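Local coordinates for carboxypeptidase 1 (Deinococcus radiodurans str. R1, PDB 5GIV), which is a zinc-dependent M32 metallocarboxypeptidase that probably releases amino acids one after another from peptide C-termini with broad specificity, proline excepted, at residues Y221-R226 and G269-E274; S346-D351 and A404-H409; R300-L305 and R454-L459. All blocks are in the same frame, centred on the assembly; numbering follows the deposited sequence.

Contact 1 of 3, residues Y221-R226 and G269-E274. With ZN (zinc ion), chain G.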
loop_
_atom_site.group_PDB
_atom_site.type_symbol
_atom_site.label_atom_id
_atom_site.label_comp_id
_atom_site.label_asym_id
_atom_site.label_seq_id
_atom_site.Cartn_x
_atom_site.Cartn_y
_atom_site.Cartn_z
ATOM N N TYR A 221 -15.226 -15.697 -12.906
ATOM C CA TYR A 221 -16.419 -15.128 -12.283
ATOM C C TYR A 221 -16.712 -13.737 -12.846
ATOM O O TYR A 221 -17.872 -13.378 -13.078
ATOM C CB TYR A 221 -16.242 -15.055 -10.761
ATOM C CG TYR A 221 -16.587 -16.312 -9.966
ATOM C CD1 TYR A 221 -16.950 -17.495 -10.593
ATOM C CD2 TYR A 221 -16.555 -16.295 -8.574
ATOM C CE1 TYR A 221 -17.267 -18.633 -9.849
ATOM C CE2 TYR A 221 -16.869 -17.406 -7.830
ATOM C CZ TYR A 221 -17.228 -18.575 -8.465
ATOM O OH TYR A 221 -17.545 -19.683 -7.703
ATOM N N GLY A 222 -15.664 -12.947 -13.090
ATOM C CA GLY A 222 -15.830 -11.591 -13.571
ATOM C C GLY A 222 -15.054 -10.566 -12.774
ATOM O O GLY A 222 -15.225 -9.356 -12.982
ATOM N N TYR A 223 -14.225 -11.020 -11.833
ATOM C CA TYR A 223 -13.395 -10.093 -11.072
ATOM C C TYR A 223 -12.385 -9.444 -12.006
ATOM O O TYR A 223 -11.742 -10.128 -12.807
ATOM C CB TYR A 223 -12.679 -10.809 -9.930
ATOM C CG TYR A 223 -11.886 -9.889 -9.028
ATOM C CD1 TYR A 223 -12.528 -9.027 -8.158
ATOM C CD2 TYR A 223 -10.491 -9.899 -9.034
ATOM C CE1 TYR A 223 -11.808 -8.187 -7.332
ATOM C CE2 TYR A 223 -9.765 -9.066 -8.208
ATOM C CZ TYR A 223 -10.429 -8.212 -7.359
ATOM O OH TYR A 223 -9.721 -7.380 -6.535
ATOM N N ASP A 224 -12.271 -8.121 -11.925
ATOM C CA ASP A 224 -11.477 -7.334 -12.864
ATOM C C ASP A 224 -10.149 -6.981 -12.205
ATOM O O ASP A 224 -10.076 -6.069 -11.376
ATOM C CB ASP A 224 -12.243 -6.081 -13.267
ATOM C CG ASP A 224 -11.562 -5.306 -14.379
ATOM O OD1 ASP A 224 -10.430 -5.670 -14.775
ATOM O OD2 ASP A 224 -12.165 -4.318 -14.848
ATOM N N PHE A 225 -9.085 -7.670 -12.604
ATOM C CA PHE A 225 -7.789 -7.372 -12.007
ATOM C C PHE A 225 -7.213 -6.048 -12.483
ATOM O O PHE A 225 -6.245 -5.559 -11.888
ATOM C CB PHE A 225 -6.803 -8.499 -12.300
ATOM C CG PHE A 225 -6.996 -9.709 -11.427
ATOM C CD1 PHE A 225 -6.410 -9.775 -10.167
ATOM C CD2 PHE A 225 -7.759 -10.781 -11.863
ATOM C CE1 PHE A 225 -6.584 -10.889 -9.360
ATOM C CE2 PHE A 225 -7.936 -11.898 -11.063
ATOM C CZ PHE A 225 -7.352 -11.949 -9.808
ATOM N N ARG A 226 -7.803 -5.422 -13.495
ATOM C CA ARG A 226 -7.381 -4.064 -13.794
ATOM C C ARG A 226 -7.960 -3.064 -12.795
ATOM O O ARG A 226 -7.562 -1.894 -12.802
ATOM C CB ARG A 226 -7.735 -3.735 -15.250
ATOM C CG ARG A 226 -7.005 -4.706 -16.208
ATOM C CD ARG A 226 -7.185 -4.397 -17.698
ATOM N NE ARG A 226 -6.219 -3.410 -18.177
ATOM C CZ ARG A 226 -6.456 -2.109 -18.194
ATOM N NH1 ARG A 226 -5.534 -1.275 -18.654
ATOM N NH2 ARG A 226 -7.596 -1.646 -17.704
ATOM N N GLY A 269 -16.662 -12.313 -4.215
ATOM C CA GLY A 269 -18.076 -11.985 -4.289
ATOM C C GLY A 269 -18.367 -10.604 -3.737
ATOM O O GLY A 269 -19.108 -9.822 -4.337
ATOM N N HIS A 270 -17.815 -10.300 -2.562
ATOM C CA HIS A 270 -17.870 -8.933 -2.055
ATOM C C HIS A 270 -17.361 -7.952 -3.100
ATOM O O HIS A 270 -17.978 -6.913 -3.348
ATOM C CB HIS A 270 -17.050 -8.800 -0.766
ATOM C CG HIS A 270 -17.723 -9.358 0.450
ATOM N ND1 HIS A 270 -18.996 -8.989 0.838
ATOM C CD2 HIS A 270 -17.293 -10.253 1.374
ATOM C CE1 HIS A 270 -19.316 -9.628 1.949
ATOM N NE2 HIS A 270 -18.299 -10.395 2.297
ATOM N N ALA A 271 -16.225 -8.271 -3.725
ATOM C CA ALA A 271 -15.582 -7.314 -4.619
ATOM C C ALA A 271 -16.365 -7.147 -5.912
ATOM O O ALA A 271 -16.420 -6.045 -6.474
ATOM C CB ALA A 271 -14.150 -7.750 -4.921
ATOM N N LEU A 272 -16.970 -8.233 -6.402
ATOM C CA LEU A 272 -17.793 -8.136 -7.601
ATOM C C LEU A 272 -18.915 -7.132 -7.404
ATOM O O LEU A 272 -19.188 -6.307 -8.284
ATOM C CB LEU A 272 -18.360 -9.505 -7.946
ATOM C CG LEU A 272 -17.350 -10.475 -8.539
ATOM C CD1 LEU A 272 -17.950 -11.855 -8.613
ATOM C CD2 LEU A 272 -16.945 -9.971 -9.933
ATOM N N TYR A 273 -19.574 -7.192 -6.246
ATOM C CA TYR A 273 -20.607 -6.225 -5.912
ATOM C C TYR A 273 -20.086 -4.798 -6.075
ATOM O O TYR A 273 -20.684 -3.984 -6.788
ATOM C CB TYR A 273 -21.100 -6.499 -4.493
ATOM C CG TYR A 273 -22.257 -5.659 -4.026
ATOM C CD1 TYR A 273 -22.899 -4.763 -4.877
ATOM C CD2 TYR A 273 -22.697 -5.750 -2.721
ATOM C CE1 TYR A 273 -23.954 -3.992 -4.432
ATOM C CE2 TYR A 273 -23.740 -4.999 -2.273
ATOM C CZ TYR A 273 -24.370 -4.114 -3.124
ATOM O OH TYR A 273 -25.421 -3.365 -2.640
ATOM N N GLU A 274 -18.976 -4.474 -5.402
ATOM C CA GLU A 274 -18.423 -3.124 -5.481
ATOM C C GLU A 274 -17.988 -2.785 -6.904
ATOM O O GLU A 274 -18.182 -1.653 -7.366
ATOM C CB GLU A 274 -17.239 -2.972 -4.515
ATOM C CG GLU A 274 -17.601 -3.075 -3.036
ATOM C CD GLU A 274 -18.440 -1.919 -2.526
ATOM O OE1 GLU A 274 -19.147 -2.102 -1.515
ATOM O OE2 GLU A 274 -18.398 -0.825 -3.126
HETATM ZN ZN ZN G . -18.224 -11.669 4.076
HETATM O O HOH W 1 -15.943 -11.075 4.578
HETATM O O HOH W 2 -18.146 -12.986 5.634
HETATM O O HOH W 3 -17.830 -9.543 5.210
#

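Contact 2 of 3, residues S346-D351 and A404-H409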
loop_
_atom_site.group_PDB
_atom_site.type_symbol
_atom_site.label_atom_id
_atom_site.label_comp_id
_atom_site.label_asym_id
_atom_site.label_seq_id
_atom_site.Cartn_x
_atom_site.Cartn_y
_atom_site.Cartn_z
ATOM N N SER A 346 -19.207 -27.456 14.964
ATOM C CA SER A 346 -17.837 -27.013 15.169
ATOM C C SER A 346 -17.861 -25.747 16.016
ATOM O O SER A 346 -18.926 -25.239 16.379
ATOM C CB SER A 346 -17.112 -26.788 13.833
ATOM O OG SER A 346 -17.821 -25.880 12.996
ATOM N N LEU A 347 -16.670 -25.256 16.352
ATOM C CA LEU A 347 -16.509 -24.139 17.276
ATOM C C LEU A 347 -16.325 -22.783 16.594
ATOM O O LEU A 347 -16.785 -21.768 17.125
ATOM C CB LEU A 347 -15.296 -24.390 18.175
ATOM C CG LEU A 347 -15.345 -25.578 19.126
ATOM C CD1 LEU A 347 -13.985 -25.733 19.809
ATOM C CD2 LEU A 347 -16.470 -25.409 20.160
ATOM N N ILE A 348 -15.671 -22.735 15.437
ATOM C CA ILE A 348 -15.267 -21.476 14.823
ATOM C C ILE A 348 -16.340 -21.049 13.835
ATOM O O ILE A 348 -16.628 -21.768 12.870
ATOM C CB ILE A 348 -13.908 -21.605 14.120
ATOM C CG1 ILE A 348 -12.848 -22.170 15.076
ATOM C CG2 ILE A 348 -13.505 -20.265 13.504
ATOM C CD1 ILE A 348 -12.688 -21.381 16.344
ATOM N N ARG A 349 -16.915 -19.866 14.074
ATOM C CA ARG A 349 -18.001 -19.371 13.242
ATOM C C ARG A 349 -17.576 -19.253 11.786
ATOM O O ARG A 349 -18.291 -19.701 10.884
ATOM C CB ARG A 349 -18.494 -18.023 13.768
ATOM C CG ARG A 349 -19.509 -17.355 12.851
ATOM C CD ARG A 349 -19.844 -15.951 13.333
ATOM N NE ARG A 349 -18.628 -15.158 13.443
ATOM C CZ ARG A 349 -18.096 -14.477 12.437
ATOM N NH1 ARG A 349 -18.694 -14.473 11.250
ATOM N NH2 ARG A 349 -16.975 -13.792 12.623
ATOM N N THR A 350 -16.413 -18.644 11.533
ATOM C CA THR A 350 -16.016 -18.350 10.156
ATOM C C THR A 350 -15.783 -19.605 9.320
ATOM O O THR A 350 -15.874 -19.537 8.090
ATOM C CB THR A 350 -14.764 -17.463 10.128
ATOM O OG1 THR A 350 -13.744 -18.032 10.953
ATOM C CG2 THR A 350 -15.080 -16.079 10.635
ATOM N N ASP A 351 -15.492 -20.742 9.942
ATOM C CA ASP A 351 -15.261 -21.984 9.215
ATOM C C ASP A 351 -16.481 -22.898 9.164
ATOM O O ASP A 351 -16.388 -23.998 8.618
ATOM C CB ASP A 351 -14.102 -22.754 9.847
ATOM C CG ASP A 351 -12.813 -21.967 9.847
ATOM O OD1 ASP A 351 -12.682 -21.028 9.032
ATOM O OD2 ASP A 351 -11.917 -22.317 10.647
ATOM N N ALA A 404 -15.724 -16.992 24.165
ATOM C CA ALA A 404 -16.106 -15.581 24.062
ATOM C C ALA A 404 -14.992 -14.675 23.537
ATOM O O ALA A 404 -15.276 -13.533 23.170
ATOM C CB ALA A 404 -16.588 -15.064 25.418
ATOM N N LEU A 405 -13.738 -15.126 23.531
ATOM C CA LEU A 405 -12.645 -14.363 22.931
ATOM C C LEU A 405 -12.506 -14.618 21.433
ATOM O O LEU A 405 -11.646 -14.004 20.786
ATOM C CB LEU A 405 -11.316 -14.697 23.625
ATOM C CG LEU A 405 -11.159 -14.374 25.115
ATOM C CD1 LEU A 405 -9.942 -15.078 25.699
ATOM C CD2 LEU A 405 -11.025 -12.878 25.312
ATOM N N GLN A 406 -13.347 -15.490 20.870
ATOM C CA GLN A 406 -13.128 -15.999 19.515
ATOM C C GLN A 406 -13.178 -14.893 18.466
ATOM O O GLN A 406 -12.265 -14.764 17.637
ATOM C CB GLN A 406 -14.158 -17.079 19.191
ATOM C CG GLN A 406 -14.224 -17.408 17.725
ATOM C CD GLN A 406 -15.312 -18.406 17.385
ATOM O OE1 GLN A 406 -15.834 -18.399 16.275
ATOM N NE2 GLN A 406 -15.643 -19.288 18.326
ATOM N N ASP A 407 -14.249 -14.108 18.460
ATOM C CA ASP A 407 -14.465 -13.123 17.413
ATOM C C ASP A 407 -14.027 -11.732 17.862
ATOM O O ASP A 407 -14.132 -11.373 19.040
ATOM C CB ASP A 407 -15.936 -13.122 16.981
ATOM C CG ASP A 407 -16.231 -14.184 15.900
ATOM O OD1 ASP A 407 -15.428 -14.313 14.945
ATOM O OD2 ASP A 407 -17.258 -14.897 16.011
ATOM N N VAL A 408 -13.514 -10.953 16.903
ATOM C CA VAL A 408 -12.985 -9.629 17.208
ATOM C C VAL A 408 -14.076 -8.577 17.400
ATOM O O VAL A 408 -13.804 -7.518 17.982
ATOM C CB VAL A 408 -12.027 -9.143 16.100
ATOM C CG1 VAL A 408 -12.782 -8.766 14.852
ATOM C CG2 VAL A 408 -11.205 -7.969 16.582
ATOM N N HIS A 409 -15.306 -8.842 16.953
ATOM C CA HIS A 409 -16.287 -7.768 16.797
ATOM C C HIS A 409 -16.474 -6.961 18.081
ATOM O O HIS A 409 -16.331 -5.734 18.078
ATOM C CB HIS A 409 -17.621 -8.341 16.304
ATOM C CG HIS A 409 -17.514 -9.073 15.001
ATOM N ND1 HIS A 409 -16.653 -10.135 14.812
ATOM C CD2 HIS A 409 -18.149 -8.888 13.820
ATOM C CE1 HIS A 409 -16.774 -10.582 13.575
ATOM N NE2 HIS A 409 -17.667 -9.836 12.948
HETATM O O HOH W 4 -15.083 -16.965 14.296
#

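Contact 3 of 3, residues R300-L305 and R454-L459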
loop_
_atom_site.group_PDB
_atom_site.type_symbol
_atom_site.label_atom_id
_atom_site.label_comp_id
_atom_site.label_asym_id
_atom_site.label_seq_id
_atom_site.Cartn_x
_atom_site.Cartn_y
_atom_site.Cartn_z
ATOM N N ARG A 300 -21.675 -14.856 -0.373
ATOM C CA ARG A 300 -22.216 -16.196 -0.197
ATOM C C ARG A 300 -22.756 -16.765 -1.503
ATOM O O ARG A 300 -22.730 -17.984 -1.708
ATOM C CB ARG A 300 -23.304 -16.173 0.871
ATOM C CG ARG A 300 -22.753 -15.920 2.269
ATOM C CD ARG A 300 -21.717 -16.976 2.646
ATOM N NE ARG A 300 -21.483 -17.002 4.084
ATOM C CZ ARG A 300 -20.701 -17.882 4.706
ATOM N NH1 ARG A 300 -20.070 -18.829 4.015
ATOM N NH2 ARG A 300 -20.572 -17.832 6.028
ATOM N N LEU A 301 -23.267 -15.915 -2.389
ATOM C CA LEU A 301 -23.745 -16.419 -3.665
ATOM C C LEU A 301 -22.594 -17.024 -4.465
ATOM O O LEU A 301 -22.649 -18.191 -4.877
ATOM C CB LEU A 301 -24.435 -15.295 -4.437
ATOM C CG LEU A 301 -25.108 -15.619 -5.779
ATOM C CD1 LEU A 301 -26.221 -14.610 -6.122
ATOM C CD2 LEU A 301 -24.055 -15.669 -6.902
ATOM N N TRP A 302 -21.508 -16.265 -4.632
ATOM C CA TRP A 302 -20.388 -16.762 -5.420
ATOM C C TRP A 302 -19.604 -17.839 -4.682
ATOM O O TRP A 302 -19.039 -18.730 -5.321
ATOM C CB TRP A 302 -19.475 -15.609 -5.820
ATOM C CG TRP A 302 -20.105 -14.687 -6.831
ATOM C CD1 TRP A 302 -20.679 -13.470 -6.592
ATOM C CD2 TRP A 302 -20.265 -14.937 -8.237
ATOM N NE1 TRP A 302 -21.159 -12.935 -7.764
ATOM C CE2 TRP A 302 -20.918 -13.813 -8.789
ATOM C CE3 TRP A 302 -19.901 -15.990 -9.083
ATOM C CZ2 TRP A 302 -21.220 -13.713 -10.150
ATOM C CZ3 TRP A 302 -20.203 -15.884 -10.447
ATOM C CH2 TRP A 302 -20.860 -14.756 -10.960
ATOM N N GLU A 303 -19.578 -17.802 -3.352
ATOM C CA GLU A 303 -18.845 -18.828 -2.618
ATOM C C GLU A 303 -19.641 -20.129 -2.546
ATOM O O GLU A 303 -19.144 -21.185 -2.946
ATOM C CB GLU A 303 -18.501 -18.342 -1.202
ATOM C CG GLU A 303 -17.867 -19.411 -0.307
ATOM C CD GLU A 303 -18.018 -19.147 1.200
ATOM O OE1 GLU A 303 -17.542 -19.978 1.998
ATOM O OE2 GLU A 303 -18.605 -18.115 1.596
ATOM N N ASN A 304 -20.884 -20.063 -2.059
ATOM C CA ASN A 304 -21.683 -21.269 -1.791
ATOM C C ASN A 304 -22.492 -21.695 -3.012
ATOM O O ASN A 304 -22.265 -22.767 -3.580
ATOM C CB ASN A 304 -22.622 -21.034 -0.604
ATOM C CG ASN A 304 -21.893 -20.963 0.729
ATOM O OD1 ASN A 304 -20.774 -21.461 0.875
ATOM N ND2 ASN A 304 -22.545 -20.361 1.719
ATOM N N LEU A 305 -23.456 -20.868 -3.413
ATOM C CA LEU A 305 -24.381 -21.271 -4.464
ATOM C C LEU A 305 -23.633 -21.644 -5.732
ATOM O O LEU A 305 -23.974 -22.625 -6.399
ATOM C CB LEU A 305 -25.382 -20.146 -4.728
ATOM C CG LEU A 305 -26.411 -20.009 -3.604
ATOM C CD1 LEU A 305 -27.167 -18.726 -3.753
ATOM C CD2 LEU A 305 -27.372 -21.177 -3.621
ATOM N N ARG A 454 -24.044 -14.599 -17.655
ATOM C CA ARG A 454 -25.478 -14.414 -17.468
ATOM C C ARG A 454 -25.820 -14.205 -15.998
ATOM O O ARG A 454 -26.653 -13.354 -15.660
ATOM C CB ARG A 454 -26.248 -15.602 -18.038
ATOM C CG ARG A 454 -26.053 -15.791 -19.525
ATOM C CD ARG A 454 -27.263 -16.466 -20.151
ATOM N NE ARG A 454 -27.507 -17.801 -19.621
ATOM C CZ ARG A 454 -28.671 -18.434 -19.729
ATOM N NH1 ARG A 454 -29.699 -17.833 -20.323
ATOM N NH2 ARG A 454 -28.817 -19.652 -19.227
ATOM N N LEU A 455 -25.194 -14.971 -15.109
ATOM C CA LEU A 455 -25.429 -14.761 -13.685
ATOM C C LEU A 455 -24.863 -13.418 -13.236
ATOM O O LEU A 455 -25.561 -12.612 -12.610
ATOM C CB LEU A 455 -24.827 -15.918 -12.884
ATOM C CG LEU A 455 -24.779 -15.740 -11.366
ATOM C CD1 LEU A 455 -26.180 -15.602 -10.764
ATOM C CD2 LEU A 455 -24.029 -16.905 -10.724
ATOM N N HIS A 456 -23.608 -13.146 -13.585
ATOM C CA HIS A 456 -22.993 -11.873 -13.217
ATOM C C HIS A 456 -23.726 -10.699 -13.856
ATOM O O HIS A 456 -23.988 -9.686 -13.192
ATOM C CB HIS A 456 -21.513 -11.895 -13.602
ATOM C CG HIS A 456 -20.754 -10.675 -13.193
ATOM N ND1 HIS A 456 -20.367 -9.709 -14.092
ATOM C CD2 HIS A 456 -20.346 -10.241 -11.978
ATOM C CE1 HIS A 456 -19.727 -8.744 -13.454
ATOM N NE2 HIS A 456 -19.707 -9.040 -12.168
ATOM N N GLY A 457 -24.090 -10.825 -15.137
ATOM C CA GLY A 457 -24.828 -9.755 -15.793
ATOM C C GLY A 457 -26.138 -9.454 -15.092
ATOM O O GLY A 457 -26.465 -8.292 -14.833
ATOM N N TRP A 458 -26.880 -10.499 -14.726
ATOM C CA TRP A 458 -28.128 -10.290 -14.004
ATOM C C TRP A 458 -27.881 -9.570 -12.679
ATOM O O TRP A 458 -28.581 -8.612 -12.339
ATOM C CB TRP A 458 -28.820 -11.636 -13.765
ATOM C CG TRP A 458 -30.218 -11.477 -13.236
ATOM C CD1 TRP A 458 -31.373 -11.417 -13.971
ATOM C CD2 TRP A 458 -30.610 -11.345 -11.864
ATOM N NE1 TRP A 458 -32.453 -11.255 -13.142
ATOM C CE2 TRP A 458 -32.018 -11.206 -11.844
ATOM C CE3 TRP A 458 -29.909 -11.338 -10.647
ATOM C CZ2 TRP A 458 -32.738 -11.065 -10.660
ATOM C CZ3 TRP A 458 -30.625 -11.198 -9.468
ATOM C CH2 TRP A 458 -32.025 -11.063 -9.482
ATOM N N LEU A 459 -26.889 -10.027 -11.915
ATOM C CA LEU A 459 -26.602 -9.420 -10.619
ATOM C C LEU A 459 -26.123 -7.987 -10.776
ATOM O O LEU A 459 -26.495 -7.113 -9.984
ATOM C CB LEU A 459 -25.566 -10.258 -9.867
ATOM C CG LEU A 459 -26.035 -11.659 -9.465
ATOM C CD1 LEU A 459 -24.862 -12.525 -9.052
ATOM C CD2 LEU A 459 -27.039 -11.575 -8.324
#

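Contact 1 of 3, residues Y221-R226 and G269-E274
Leu272 and Ala271 of the zinc-binding HExxH helix, 257-275, meet the turn that follows helix 207-221, and the two are held by packing, methyls against a peptide and a ring edge. The two side chains divide the loop between them. Leu272 takes the backbone: with CG anti to the carbonyl carbon (chi1 -74°), its branch is carried to the peptide between Gly222 and Tyr223, where CD2 rests 3.5 Å from Gly222 C and equally near Tyr223 N. The other methyl, CD1, faces the base of Tyr221, 4.2 Å from its CB. Gly222 leaves the helix with a positive phi of 130°, a conformation in which a side chain would collide with the preceding carbonyl oxygen, and this turn brings the following peptide against Leu272. Ala271 takes the ring of Tyr223. Its CB lies at the ring edge, close to the ring plane, 3.4 Å from Tyr223 CE1, while Tyr223 CD2 sits over the centre of the Phe225 ring. With CG anti to the backbone N (chi1 -175°), the Tyr223 ring is carried to Ala271, and its hydroxyl is hydrogen-bonded to Val246 O on strand 245-250, tying the loop to the small sheet beside the catalytic helix. Ala271 also packs on that strand, through Val246 and Ile248. One residue before Ala271, His270 takes no part in the packing and binds the zinc ion, as do His266 and Glu296; His270 NE2 lies 2.2 Å from the metal, and its ND1 is hydrogen-bonded to His295 ND1.

Contact 2 of 3, residues S346-D351 and A404-H409
Gln406 OE1 is gripped by two donors: the backbone N of Arg349, at 2.9 Å in an almost straight bond (174°), and water 4, at 2.6 Å. The same amide gives its NE2 to Leu347 O, 3.0 Å away, approaching from above the carbonyl plane. One extended glutamine thus reads two backbone groups of the opposite loop, two residues apart, and a further bond from NE2 to the carbonyl oxygen of Asp402 helps fix which way the amide is turned. The CD1 methyl of Ile348 lies against this amide. Beside it, Arg349 grips Asp407 side-on, with NE bonded to OD2 at 2.9 Å and NH2 to OD1 at 2.8 Å. CG of Arg349 is anti to the backbone N (chi1 173°), and a bend at chi3 then turns the NE edge to the carboxylate. Both oxygens lie near the guanidinium plane, yet they are met from above the carboxylate plane, the two groups being inclined by 47° to each other. Water 4 links the paired groups by donating to Asp407 OD1 as well as to Gln406. Asp407 OD2 has a second cationic partner in Arg364 of helix 357-372, so the carboxylate probably stays ionised between two guanidinium groups. The Arg349 NH2 lies 3.4 Å from His409 CE1, with guanidinium and imidazole planes nearly perpendicular; Tyr422 bonds His409 NE2 and makes a cation-pi contact with Arg349, whose NH1 is bonded to Tyr357 OH. A partly buried, bidentate side-on salt bridge and a glutamine amide bonded to backbone thus join two loops of the helical M32 carboxypeptidase fold, the arginine side chain about 8 Å from the catalytic zinc ion.

Contact 3 of 3, residues R300-L305 and R454-L459
The indole of Trp302 has Leu455 CD2 over one face, in a CH-pi contact 4.2 Å from the centroid of the six-membered ring; Leu301 CD2 shares that face, offset toward the rim, and Leu272 of helix 257-275 packs on the other. His456 CB lies at the edge near the ring plane, 3.9 Å from Trp302 CZ2. Leu459 CD1 approaches the pyrrole side obliquely, 3.9 Å from NE1. The indole owes this reach to a CG anti to the carbonyl carbon (chi1 -70°), which sends it across to helix 453-464. Leu301 fills the adjoining place: its CD1 meets Leu459 CD2 tip to tip at 3.8 Å, and its CD2 slides past Leu455 CD2. The indole N-H is satisfied by Tyr464 OH. An alanine in place of Trp302 is likely to open a gap beside Leu455 and His456 and to leave Tyr464 OH without its indole partner. The segments run nearly antiparallel, at 153°, but their axes come no nearer than 12.7 Å, so large side chains rather than close backbones bridge the distance. Away from this interface, Glu303 holds His266 ND1 and pairs with Arg300, forming a second shell to a zinc ligand. Helices 292-306, 453-464 and the metal-binding helix 257-275 meet here, Trp302 and His456 both packing on Leu272, while helix 443-448 supports Leu455 through Leu443 and Phe447.

Contacts 1 and 3 form one continuous core, their centres about 11 Å apart. Leu272 CD1 of contact 1 packs 3.5 Å from Trp302 NE1 of contact 3, and Tyr221 OH probably hydrogen-bonds to Trp302 O, at 3.0 Å. Contact 1 sets helix 257-275, with His266 and His270, against the loop after helix 207-221; contact 3 sets helix 292-306, with Glu296, against helix 453-464. Contact 2 lies on the opposite side of the chain's centre, its own centre about 27 Å from each of the others, and is nested in the loop closed by contact 3. The Arg349 side chain approaches the zinc site from that side, about 7 Å from the Glu296 side chain.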